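Local coordinates for protein 7,8-dihydro-6-hydroxymethylpterin pyrophosphokinase-dihydropteroate synthase (Plasmodium falciparum, PDB 6JWS) that probably carries out two successive folate-pathway steps, pyrophosphorylating 6-hydroxymethyl-7,8-dihydropterin with ATP and then joining the product to 4-aminobenzoate to give 7,8-dihydropteroate, at residues Pro477-Asp482 against Leu497-Asn502; Phe523-Leu528 against Arg569-Phe574; Thr218-Asn223 against Ile313-Ile318. The protein carries 1 engineered substitution. All coordinates share one frame; numbering follows the deposited sequence.

Contact 1 of 3, residues Pro477-Asp482 against Leu497-Asn502; sequences PIISID and LVDILN. With PT1 (pteroic acid), chain I.
D499 grips I479 through both polar backbone atoms, using a side chain where a regular parallel pair would use backbone alone. D499 N donates to I479 O (2.8 Å). In return D499 OD2 accepts from I479 N (2.8 Å) on the lone pair turned from the other oxygen, in a nearly straight bond. CG stands beside the residue's own N (chi1 -55°), which carries the carboxylate back along the edge of 477-482. I479 O accepts a second N-H, from I500 N (3.0 Å), and both donors lie in its carbonyl plane. A water donating to P477 O and D499 OD2 closes this corner.

Further on, the strands run parallel in regular register: I481 N donates to I500 O, and I481 O accepts from N502 N, which sits above the carbonyl plane. On the face of I481, V498 CG1 packs 3.8 Å from I481 CG2 and also meets I479 CG2, against helices 448-464 and 486-494. The other face carries S480, I500, D482 and N502; there S480 OG rests on N502 CB and hydrogen-bonds to D430.

The D482 and N502 side chains extend next to each other in a common direction, their carboxylate and amide planes turned 38° apart. The amide reads the pterin twice: N502 OD1 receives N11 of pteroic acid (2.9 Å) and N502 ND2 donates to its N9 (3.2 Å), which fixes the amide's rotation; D430 adds a weak bond to ND2. D482 OD2 lies 2.7 Å from N8 of the ligand, and a second water bridges D482 OD1 and N502 O. This is a beta-alpha-beta unit of a TIM barrel, with strand ends presenting polar side chains to the pterin pocket, as in the dihydropteroate synthase family.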
loop_
_atom_site.group_PDB
_atom_site.type_symbol
_atom_site.label_atom_id
_atom_site.label_comp_id
_atom_site.label_asym_id
_atom_site.label_seq_id
_atom_site.Cartn_x
_atom_site.Cartn_y
_atom_site.Cartn_z
ATOM N N PRO B 477 19.663 -10.419 19.751
ATOM C CA PRO B 477 19.068 -10.828 18.486
ATOM C C PRO B 477 18.878 -12.338 18.495
ATOM O O PRO B 477 19.612 -13.068 19.151
ATOM C CB PRO B 477 20.066 -10.383 17.410
ATOM C CG PRO B 477 21.386 -10.304 18.150
ATOM C CD PRO B 477 21.058 -9.976 19.595
ATOM N N ILE B 478 17.812 -12.763 17.826
ATOM C CA ILE B 478 17.533 -14.157 17.558
ATOM C C ILE B 478 18.524 -14.580 16.484
ATOM O O ILE B 478 18.838 -13.794 15.586
ATOM C CB ILE B 478 16.060 -14.245 17.120
ATOM C CG1 ILE B 478 15.158 -13.600 18.181
ATOM C CG2 ILE B 478 15.659 -15.672 16.816
ATOM C CD1 ILE B 478 13.687 -13.540 17.823
ATOM N N ILE B 479 19.055 -15.801 16.614
ATOM C CA ILE B 479 20.032 -16.300 15.658
ATOM C C ILE B 479 19.409 -17.429 14.842
ATOM O O ILE B 479 18.961 -18.441 15.390
ATOM C CB ILE B 479 21.338 -16.755 16.353
ATOM C CG1 ILE B 479 21.979 -15.641 17.191
ATOM C CG2 ILE B 479 22.326 -17.311 15.344
ATOM C CD1 ILE B 479 22.182 -14.353 16.422
ATOM N N SER B 480 19.493 -17.280 13.520
ATOM C CA SER B 480 19.040 -18.295 12.593
ATOM C C SER B 480 20.235 -18.885 11.835
ATOM O O SER B 480 21.126 -18.159 11.381
ATOM C CB SER B 480 18.029 -17.668 11.648
ATOM O OG SER B 480 17.629 -18.596 10.660
ATOM N N ILE B 481 20.242 -20.211 11.661
ATOM C CA ILE B 481 21.309 -20.829 10.875
ATOM C C ILE B 481 20.738 -21.396 9.577
ATOM O O ILE B 481 19.839 -22.226 9.601
ATOM C CB ILE B 481 22.123 -21.876 11.665
ATOM C CG1 ILE B 481 23.105 -22.618 10.758
ATOM C CG2 ILE B 481 21.245 -22.859 12.428
ATOM C CD1 ILE B 481 24.319 -23.112 11.502
ATOM N N ASP B 482 21.289 -20.932 8.455
ATOM C CA ASP B 482 20.929 -21.391 7.131
ATOM C C ASP B 482 21.716 -22.669 6.853
ATOM O O ASP B 482 22.828 -22.613 6.307
ATOM C CB ASP B 482 21.249 -20.296 6.109
ATOM C CG ASP B 482 20.782 -20.558 4.678
ATOM O OD1 ASP B 482 20.469 -21.722 4.334
ATOM O OD2 ASP B 482 20.723 -19.579 3.898
ATOM N N LEU B 497 24.067 -22.094 20.281
ATOM C CA LEU B 497 24.604 -21.060 19.412
ATOM C C LEU B 497 23.498 -20.438 18.560
ATOM O O LEU B 497 23.740 -19.397 17.960
ATOM C CB LEU B 497 25.733 -21.648 18.542
ATOM C CG LEU B 497 26.922 -22.244 19.308
ATOM C CD1 LEU B 497 28.002 -22.727 18.359
ATOM C CD2 LEU B 497 27.509 -21.224 20.274
ATOM N N VAL B 498 22.316 -21.076 18.502
ATOM C CA VAL B 498 21.285 -20.700 17.546
ATOM C C VAL B 498 19.897 -20.875 18.158
ATOM O O VAL B 498 19.722 -21.681 19.073
ATOM C CB VAL B 498 21.401 -21.460 16.203
ATOM C CG1 VAL B 498 22.733 -21.205 15.519
ATOM C CG2 VAL B 498 21.145 -22.959 16.349
ATOM N N ASP B 499 18.920 -20.146 17.594
ATOM C CA ASP B 499 17.512 -20.266 17.929
ATOM C C ASP B 499 16.682 -20.925 16.822
ATOM O O ASP B 499 15.695 -21.576 17.124
ATOM C CB ASP B 499 16.938 -18.883 18.209
ATOM C CG ASP B 499 17.758 -18.204 19.278
ATOM O OD1 ASP B 499 17.793 -18.772 20.405
ATOM O OD2 ASP B 499 18.405 -17.160 18.953
ATOM N N ILE B 500 17.022 -20.704 15.548
ATOM C CA ILE B 500 16.109 -21.029 14.458
ATOM C C ILE B 500 16.858 -21.851 13.411
ATOM O O ILE B 500 17.960 -21.477 13.027
ATOM C CB ILE B 500 15.522 -19.740 13.822
ATOM C CG1 ILE B 500 14.555 -19.019 14.766
ATOM C CG2 ILE B 500 14.850 -20.051 12.477
ATOM C CD1 ILE B 500 14.122 -17.643 14.306
ATOM N N LEU B 501 16.262 -22.971 12.977
ATOM C CA LEU B 501 16.724 -23.653 11.778
ATOM C C LEU B 501 16.095 -22.995 10.540
ATOM O O LEU B 501 14.875 -22.889 10.415
ATOM C CB LEU B 501 16.401 -25.152 11.867
ATOM C CG LEU B 501 16.654 -25.979 10.592
ATOM C CD1 LEU B 501 18.136 -25.991 10.212
ATOM C CD2 LEU B 501 16.175 -27.412 10.761
ATOM N N ASN B 502 16.950 -22.570 9.612
ATOM C CA ASN B 502 16.526 -22.114 8.305
ATOM C C ASN B 502 16.922 -23.173 7.275
ATOM O O ASN B 502 18.069 -23.215 6.840
ATOM C CB ASN B 502 17.160 -20.755 7.990
ATOM C CG ASN B 502 16.858 -20.286 6.588
ATOM O OD1 ASN B 502 15.925 -20.789 5.966
ATOM N ND2 ASN B 502 17.657 -19.360 6.067
HETATM C C2 PT1 I . 15.855 -17.426 0.856
HETATM C C3 PT1 I . 17.299 -17.652 0.805
HETATM C C5 PT1 I . 17.884 -18.388 1.930
HETATM N N6 PT1 I . 18.086 -17.213 -0.207
HETATM C C7 PT1 I . 15.707 -18.601 2.909
HETATM N N9 PT1 I . 17.062 -18.819 2.930
HETATM C C10 PT1 I . 19.416 -17.490 -0.189
HETATM N N11 PT1 I . 14.897 -19.066 3.929
HETATM C C12 PT1 I . 19.969 -18.213 0.860
HETATM C C21 PT1 I . 18.867 -15.245 -7.473
HETATM O O22 PT1 I . 19.456 -14.171 -7.770
HETATM O O1 PT1 I . 15.252 -16.766 -0.141
HETATM N N4 PT1 I . 15.133 -17.898 1.895
HETATM N N8 PT1 I . 19.206 -18.627 1.894
HETATM C C13 PT1 I . 20.264 -17.034 -1.347
HETATM N N14 PT1 I . 19.920 -17.860 -2.536
HETATM C C15 PT1 I . 19.666 -17.257 -3.721
HETATM C C16 PT1 I . 18.749 -17.832 -4.627
HETATM C C17 PT1 I . 20.353 -16.038 -4.031
HETATM C C18 PT1 I . 18.494 -17.171 -5.853
HETATM C C19 PT1 I . 20.102 -15.400 -5.271
HETATM C C20 PT1 I . 19.158 -15.957 -6.170
HETATM O O23 PT1 I . 18.030 -15.725 -8.256
HETATM O O HOH W 1 19.417 -15.484 20.825
HETATM O O HOH W 2 19.362 -24.117 4.646
#

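Contact 2 of 3, residues Phe523-Leu528 against Arg569-Phe574; sequences FYSVVL and RYRILF
V526, V527 and L528 pair in parallel with I572, L573 and F574, the short strand axes 4.8 Å apart and 22° from alignment. R571 O, just ahead of its strand, receives V526 N (3.0 Å). The ladder continues from L573 N to V526 O and from L528 N to L573 O, the last bond practically straight. S525 CA adds a C-H contact to R571 O.

Side chains on the face of V526 and L528 mesh through aliphatic carbons: L528 CD1 meets I572 CG2 at 3.5 Å, and the V526 and I572 side chains run in a common direction and touch through their CG1 atoms. On the other face L573 CD1 lies near V526 O, and V527 reaches the bound pteroic acid.

R571 does most of the side-chain work. Extended from CG to NE, it runs past S525 OG and brings NE within 3.4 Å of F523 CB. R571 NH1 donates to S525 OG (3.0 Å) in a bent bond of 134°, with the hydroxyl tilted from the guanidinium plane. F523 O sits 3.5 Å above one face of that group, near its rim. E35 forms a salt bridge with NE, and K379 O accepts from NH2. S525 OG, which accepts from NH1, is held chiefly by V377 O.

The guanidinium is therefore buried but well supplied with acceptors, and its charge is probably balanced by E35. Since E35 belongs to helix 30-44 and V377 to the antiparallel sheet containing 372-377, this polar cluster at the start of the two barrel strands joins the synthase barrel to the kinase half.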
loop_
_atom_site.group_PDB
_atom_site.type_symbol
_atom_site.label_atom_id
_atom_site.label_comp_id
_atom_site.label_asym_id
_atom_site.label_seq_id
_atom_site.Cartn_x
_atom_site.Cartn_y
_atom_site.Cartn_z
ATOM N N PHE B 523 12.058 -26.039 22.680
ATOM C CA PHE B 523 11.654 -26.184 21.291
ATOM C C PHE B 523 12.421 -25.158 20.466
ATOM O O PHE B 523 12.774 -24.094 20.976
ATOM C CB PHE B 523 10.143 -26.014 21.120
ATOM C CG PHE B 523 9.282 -27.091 21.734
ATOM C CD1 PHE B 523 9.015 -28.267 21.053
ATOM C CD2 PHE B 523 8.695 -26.909 22.981
ATOM C CE1 PHE B 523 8.216 -29.252 21.613
ATOM C CE2 PHE B 523 7.893 -27.889 23.538
ATOM C CZ PHE B 523 7.653 -29.058 22.852
ATOM N N TYR B 524 12.691 -25.499 19.198
ATOM C CA TYR B 524 13.267 -24.532 18.276
ATOM C C TYR B 524 12.346 -24.311 17.080
ATOM O O TYR B 524 11.664 -25.229 16.625
ATOM C CB TYR B 524 14.649 -24.969 17.783
ATOM C CG TYR B 524 15.672 -25.138 18.872
ATOM C CD1 TYR B 524 16.446 -24.069 19.294
ATOM C CD2 TYR B 524 15.876 -26.371 19.476
ATOM C CE1 TYR B 524 17.410 -24.212 20.281
ATOM C CE2 TYR B 524 16.837 -26.537 20.466
ATOM C CZ TYR B 524 17.598 -25.450 20.876
ATOM O OH TYR B 524 18.535 -25.603 21.854
ATOM N N SER B 525 12.392 -23.078 16.557
ATOM C CA SER B 525 11.589 -22.704 15.410
ATOM C C SER B 525 12.328 -23.042 14.128
ATOM O O SER B 525 13.541 -23.244 14.130
ATOM C CB SER B 525 11.261 -21.259 15.485
ATOM O OG SER B 525 10.367 -21.064 16.558
ATOM N N VAL B 526 11.587 -23.041 13.018
ATOM C CA VAL B 526 12.133 -23.554 11.780
ATOM C C VAL B 526 11.482 -22.831 10.609
ATOM O O VAL B 526 10.261 -22.639 10.606
ATOM C CB VAL B 526 11.956 -25.081 11.677
ATOM C CG1 VAL B 526 10.522 -25.547 11.952
ATOM C CG2 VAL B 526 12.494 -25.618 10.351
ATOM N N VAL B 527 12.320 -22.459 9.627
ATOM C CA VAL B 527 11.849 -21.944 8.361
ATOM C C VAL B 527 11.870 -23.095 7.347
ATOM O O VAL B 527 12.887 -23.761 7.180
ATOM C CB VAL B 527 12.705 -20.738 7.914
ATOM C CG1 VAL B 527 12.165 -20.079 6.641
ATOM C CG2 VAL B 527 12.862 -19.695 9.033
ATOM N N LEU B 528 10.732 -23.335 6.675
ATOM C CA LEU B 528 10.677 -24.286 5.583
ATOM C C LEU B 528 10.576 -23.526 4.266
ATOM O O LEU B 528 9.658 -22.715 4.065
ATOM C CB LEU B 528 9.462 -25.204 5.750
ATOM C CG LEU B 528 9.345 -25.935 7.088
ATOM C CD1 LEU B 528 7.972 -26.608 7.188
ATOM C CD2 LEU B 528 10.486 -26.947 7.269
ATOM N N ARG B 569 2.936 -26.112 15.904
ATOM C CA ARG B 569 2.475 -25.435 14.699
ATOM C C ARG B 569 2.941 -23.978 14.636
ATOM O O ARG B 569 3.307 -23.500 13.561
ATOM C CB ARG B 569 0.945 -25.506 14.578
ATOM C CG ARG B 569 0.402 -25.019 13.236
ATOM C CD ARG B 569 -1.115 -25.134 13.136
ATOM N NE ARG B 569 -1.501 -26.532 13.202
ATOM C CZ ARG B 569 -1.785 -27.271 12.139
ATOM N NH1 ARG B 569 -1.804 -26.724 10.929
ATOM N NH2 ARG B 569 -2.081 -28.547 12.310
ATOM N N TYR B 570 2.917 -23.280 15.777
ATOM C CA TYR B 570 3.197 -21.853 15.843
ATOM C C TYR B 570 4.703 -21.580 15.722
ATOM O O TYR B 570 5.125 -20.427 15.751
ATOM C CB TYR B 570 2.612 -21.272 17.136
ATOM C CG TYR B 570 3.058 -21.984 18.386
ATOM C CD1 TYR B 570 4.256 -21.656 18.987
ATOM C CD2 TYR B 570 2.318 -23.020 18.931
ATOM C CE1 TYR B 570 4.720 -22.323 20.105
ATOM C CE2 TYR B 570 2.760 -23.693 20.056
ATOM C CZ TYR B 570 3.959 -23.334 20.649
ATOM O OH TYR B 570 4.430 -23.991 21.748
ATOM N N ARG B 571 5.521 -22.632 15.546
ATOM C CA ARG B 571 6.966 -22.441 15.448
ATOM C C ARG B 571 7.475 -22.702 14.026
ATOM O O ARG B 571 8.682 -22.750 13.808
ATOM C CB ARG B 571 7.722 -23.331 16.444
ATOM C CG ARG B 571 7.779 -22.769 17.859
ATOM C CD ARG B 571 8.656 -23.608 18.779
ATOM N NE ARG B 571 8.833 -23.010 20.091
ATOM C CZ ARG B 571 9.750 -22.097 20.403
ATOM N NH1 ARG B 571 10.581 -21.648 19.464
ATOM N NH2 ARG B 571 9.825 -21.634 21.641
ATOM N N ILE B 572 6.568 -22.843 13.059
ATOM C CA ILE B 572 6.950 -23.212 11.701
ATOM C C ILE B 572 6.629 -22.043 10.779
ATOM O O ILE B 572 5.489 -21.600 10.737
ATOM C CB ILE B 572 6.176 -24.474 11.265
ATOM C CG1 ILE B 572 6.484 -25.648 12.204
ATOM C CG2 ILE B 572 6.449 -24.814 9.805
ATOM C CD1 ILE B 572 5.551 -26.820 12.061
ATOM N N LEU B 573 7.627 -21.568 10.028
ATOM C CA LEU B 573 7.445 -20.446 9.122
ATOM C C LEU B 573 7.607 -20.934 7.690
ATOM O O LEU B 573 8.313 -21.921 7.457
ATOM C CB LEU B 573 8.476 -19.388 9.495
ATOM C CG LEU B 573 8.367 -18.924 10.952
ATOM C CD1 LEU B 573 9.573 -19.376 11.747
ATOM C CD2 LEU B 573 8.250 -17.416 11.012
ATOM N N PHE B 574 6.901 -20.270 6.762
ATOM C CA PHE B 574 6.875 -20.640 5.356
ATOM C C PHE B 574 7.721 -19.664 4.560
ATOM O O PHE B 574 7.717 -18.462 4.843
ATOM C CB PHE B 574 5.467 -20.508 4.768
ATOM C CG PHE B 574 4.458 -21.528 5.234
ATOM C CD1 PHE B 574 4.209 -21.724 6.581
ATOM C CD2 PHE B 574 3.674 -22.216 4.331
ATOM C CE1 PHE B 574 3.260 -22.656 6.987
ATOM C CE2 PHE B 574 2.751 -23.168 4.733
ATOM C CZ PHE B 574 2.552 -23.397 6.062
#

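Contact 3 of 3, residues Thr218-Asn223 against Ile313-Ile318; sequences TIFMKN and IEFLSI. With ATP (adenosine-5'-triphosphate), chain J.
I219 to M221 and L316 to I318 form a two-stranded antiparallel ribbon in the kinase half, and the 313-318 side of it carries the adenosine of ATP. I219 and I318 make one hydrogen-bonded pair, with I219 N donating to I318 O (2.7 Å) and I318 N returning to I219 O; M221 and L316 make the next. Between them F220 and S317 form the non-hydrogen-bonded pair, where F220 CD2 lies 3.3 Å from S317 OG, itself hydrogen-bonded to P319 O. On the opposite face I219 CG2 meets L316 CD2 at 4.2 Å, the two side chains set at a slant.

The F220 and F315 rings are inclined by 30° and slid so far apart that they barely overlap; their nearest atoms are F220 CZ and F315 CD2. F315 CG stands between its own N and carbonyl carbon (chi1 71°), which brings one face of the ring against the nucleotide, ATP C8 3.4 Å above its plane and toward the rim. E314 N donates to O3' of the ribose (3.1 Å). S317 meets the adenine with both backbone groups: its N donates to N7 (2.7 Å), and ATP N6 donates to S317 O (2.9 Å).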
loop_
_atom_site.group_PDB
_atom_site.type_symbol
_atom_site.label_atom_id
_atom_site.label_comp_id
_atom_site.label_asym_id
_atom_site.label_seq_id
_atom_site.Cartn_x
_atom_site.Cartn_y
_atom_site.Cartn_z
ATOM N N THR B 218 -18.694 -40.513 24.456
ATOM C CA THR B 218 -19.604 -39.516 24.994
ATOM C C THR B 218 -19.858 -39.857 26.460
ATOM O O THR B 218 -20.562 -40.820 26.757
ATOM C CB THR B 218 -20.934 -39.541 24.233
ATOM O OG1 THR B 218 -20.706 -39.499 22.825
ATOM C CG2 THR B 218 -21.866 -38.419 24.641
ATOM N N ILE B 219 -19.292 -39.051 27.363
ATOM C CA ILE B 219 -19.286 -39.340 28.788
ATOM C C ILE B 219 -19.730 -38.096 29.554
ATOM O O ILE B 219 -19.328 -36.986 29.209
ATOM C CB ILE B 219 -17.871 -39.778 29.219
ATOM C CG1 ILE B 219 -17.551 -41.186 28.714
ATOM C CG2 ILE B 219 -17.669 -39.640 30.723
ATOM C CD1 ILE B 219 -16.088 -41.415 28.447
ATOM N N PHE B 220 -20.564 -38.300 30.591
ATOM C CA PHE B 220 -20.810 -37.302 31.622
ATOM C C PHE B 220 -20.972 -38.012 32.965
ATOM O O PHE B 220 -21.960 -38.709 33.180
ATOM C CB PHE B 220 -22.004 -36.397 31.279
ATOM C CG PHE B 220 -21.991 -35.056 31.978
ATOM C CD1 PHE B 220 -22.429 -34.924 33.288
ATOM C CD2 PHE B 220 -21.512 -33.918 31.333
ATOM C CE1 PHE B 220 -22.392 -33.691 33.933
ATOM C CE2 PHE B 220 -21.473 -32.689 31.974
ATOM C CZ PHE B 220 -21.916 -32.573 33.276
ATOM N N MET B 221 -19.990 -37.831 33.856
ATOM C CA MET B 221 -19.977 -38.503 35.146
ATOM C C MET B 221 -20.152 -37.448 36.232
ATOM O O MET B 221 -19.260 -36.625 36.429
ATOM C CB MET B 221 -18.657 -39.253 35.359
ATOM C CG MET B 221 -18.575 -40.566 34.595
ATOM S SD MET B 221 -16.991 -41.457 34.795
ATOM C CE MET B 221 -16.836 -41.531 36.581
ATOM N N LYS B 222 -21.292 -37.507 36.937
ATOM C CA LYS B 222 -21.863 -36.351 37.617
ATOM C C LYS B 222 -21.200 -36.083 38.966
ATOM O O LYS B 222 -21.042 -34.922 39.349
ATOM C CB LYS B 222 -23.385 -36.470 37.740
ATOM C CG LYS B 222 -24.178 -35.886 36.575
ATOM C CD LYS B 222 -25.680 -36.066 36.698
ATOM C CE LYS B 222 -26.127 -37.491 36.438
ATOM N NZ LYS B 222 -27.587 -37.577 36.192
ATOM N N ASN B 223 -20.842 -37.141 39.699
ATOM C CA ASN B 223 -20.211 -36.935 40.993
ATOM C C ASN B 223 -19.086 -37.940 41.205
ATOM O O ASN B 223 -19.281 -39.150 41.086
ATOM C CB ASN B 223 -21.205 -36.849 42.157
ATOM C CG ASN B 223 -21.300 -35.452 42.741
ATOM O OD1 ASN B 223 -22.027 -35.226 43.704
ATOM N ND2 ASN B 223 -20.564 -34.507 42.173
ATOM N N ILE B 313 -11.346 -33.012 41.036
ATOM C CA ILE B 313 -12.098 -33.674 39.985
ATOM C C ILE B 313 -13.518 -33.930 40.483
ATOM O O ILE B 313 -13.786 -34.922 41.155
ATOM C CB ILE B 313 -11.401 -34.969 39.525
ATOM C CG1 ILE B 313 -9.956 -34.708 39.096
ATOM C CG2 ILE B 313 -12.201 -35.647 38.423
ATOM C CD1 ILE B 313 -9.219 -35.947 38.641
ATOM N N GLU B 314 -14.421 -33.017 40.122
ATOM C CA GLU B 314 -15.797 -33.058 40.581
ATOM C C GLU B 314 -16.640 -33.870 39.604
ATOM O O GLU B 314 -17.589 -34.526 40.015
ATOM C CB GLU B 314 -16.346 -31.639 40.755
ATOM C CG GLU B 314 -15.559 -30.803 41.756
ATOM C CD GLU B 314 -16.365 -29.786 42.548
ATOM O OE1 GLU B 314 -17.292 -29.184 41.968
ATOM O OE2 GLU B 314 -16.068 -29.603 43.750
ATOM N N PHE B 315 -16.298 -33.801 38.311
ATOM C CA PHE B 315 -17.032 -34.525 37.283
ATOM C C PHE B 315 -16.152 -34.673 36.044
ATOM O O PHE B 315 -15.100 -34.049 35.959
ATOM C CB PHE B 315 -18.382 -33.855 36.992
ATOM C CG PHE B 315 -18.309 -32.534 36.266
ATOM C CD1 PHE B 315 -17.992 -31.364 36.939
ATOM C CD2 PHE B 315 -18.550 -32.462 34.899
ATOM C CE1 PHE B 315 -17.924 -30.152 36.264
ATOM C CE2 PHE B 315 -18.482 -31.248 34.225
ATOM C CZ PHE B 315 -18.170 -30.094 34.907
ATOM N N LEU B 316 -16.583 -35.526 35.110
ATOM C CA LEU B 316 -15.902 -35.678 33.840
ATOM C C LEU B 316 -16.889 -35.501 32.690
ATOM O O LEU B 316 -17.851 -36.254 32.575
ATOM C CB LEU B 316 -15.235 -37.056 33.763
ATOM C CG LEU B 316 -14.389 -37.281 32.507
ATOM C CD1 LEU B 316 -13.195 -36.333 32.479
ATOM C CD2 LEU B 316 -13.933 -38.731 32.396
ATOM N N SER B 317 -16.597 -34.538 31.807
ATOM C CA SER B 317 -17.398 -34.350 30.608
ATOM C C SER B 317 -16.536 -34.575 29.367
ATOM O O SER B 317 -15.579 -33.840 29.128
ATOM C CB SER B 317 -18.047 -32.982 30.594
ATOM O OG SER B 317 -18.942 -32.878 29.490
ATOM N N ILE B 318 -16.884 -35.594 28.581
ATOM C CA ILE B 318 -16.274 -35.790 27.279
ATOM C C ILE B 318 -17.383 -35.878 26.241
ATOM O O ILE B 318 -18.228 -36.760 26.328
ATOM C CB ILE B 318 -15.376 -37.043 27.224
ATOM C CG1 ILE B 318 -14.362 -37.111 28.369
ATOM C CG2 ILE B 318 -14.719 -37.168 25.850
ATOM C CD1 ILE B 318 -13.124 -36.288 28.169
HETATM P PG ATP J . -13.524 -26.937 33.070
HETATM O O1G ATP J . -13.586 -25.733 32.148
HETATM O O2G ATP J . -14.799 -27.763 33.046
HETATM O O3G ATP J . -12.288 -27.776 32.818
HETATM P PB ATP J . -13.033 -24.924 35.246
HETATM O O1B ATP J . -13.628 -24.867 36.610
HETATM O O2B ATP J . -13.276 -23.798 34.289
HETATM O O3B ATP J . -13.426 -26.331 34.579
HETATM P PA ATP J . -10.535 -26.308 35.895
HETATM O O1A ATP J . -9.958 -26.992 34.694
HETATM O O2A ATP J . -9.595 -25.810 36.944
HETATM O O3A ATP J . -11.451 -25.092 35.398
HETATM O "O5'" ATP J . -11.635 -27.257 36.580
HETATM C "C5'" ATP J . -11.929 -28.531 35.950
HETATM C "C4'" ATP J . -13.133 -29.150 36.612
HETATM O "O4'" ATP J . -14.066 -29.622 35.604
HETATM C "C3'" ATP J . -12.830 -30.363 37.497
HETATM O "O3'" ATP J . -13.720 -30.354 38.607
HETATM C "C2'" ATP J . -13.017 -31.530 36.522
HETATM O "O2'" ATP J . -13.412 -32.749 37.107
HETATM C "C1'" ATP J . -14.167 -31.031 35.657
HETATM N N9 ATP J . -14.141 -31.577 34.300
HETATM C C8 ATP J . -15.188 -32.189 33.660
HETATM N N7 ATP J . -14.879 -32.579 32.445
HETATM C C5 ATP J . -13.563 -32.171 32.273
HETATM C C6 ATP J . -12.677 -32.277 31.184
HETATM N N6 ATP J . -13.004 -32.857 30.036
HETATM N N1 ATP J . -11.427 -31.769 31.339
HETATM C C2 ATP J . -11.107 -31.192 32.507
HETATM N N3 ATP J . -11.862 -31.035 33.594
HETATM C C4 ATP J . -13.094 -31.554 33.411
#

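In the fold
From the N terminus, contact 3 comes first: its two strands close a loop of 89 residues that includes helices 228-236 and 304-309 and the unmodelled 243-301. Contact 1 then closes a short crossover through helix 486-494, and contact 2 a longer one through helix 547-564. The three follow in series; none nests in or crosses another. Contacts 1 and 2 share one parallel barrel sheet, their centres 11 Å apart, because strand 500-503 neighbours strand 525-529; L501 probably hydrogen-bonds to both S525 and V527. Contact 3 stands apart at the ATP site, its centre about 45 Å from that of contact 1 and 37 Å from that of contact 2.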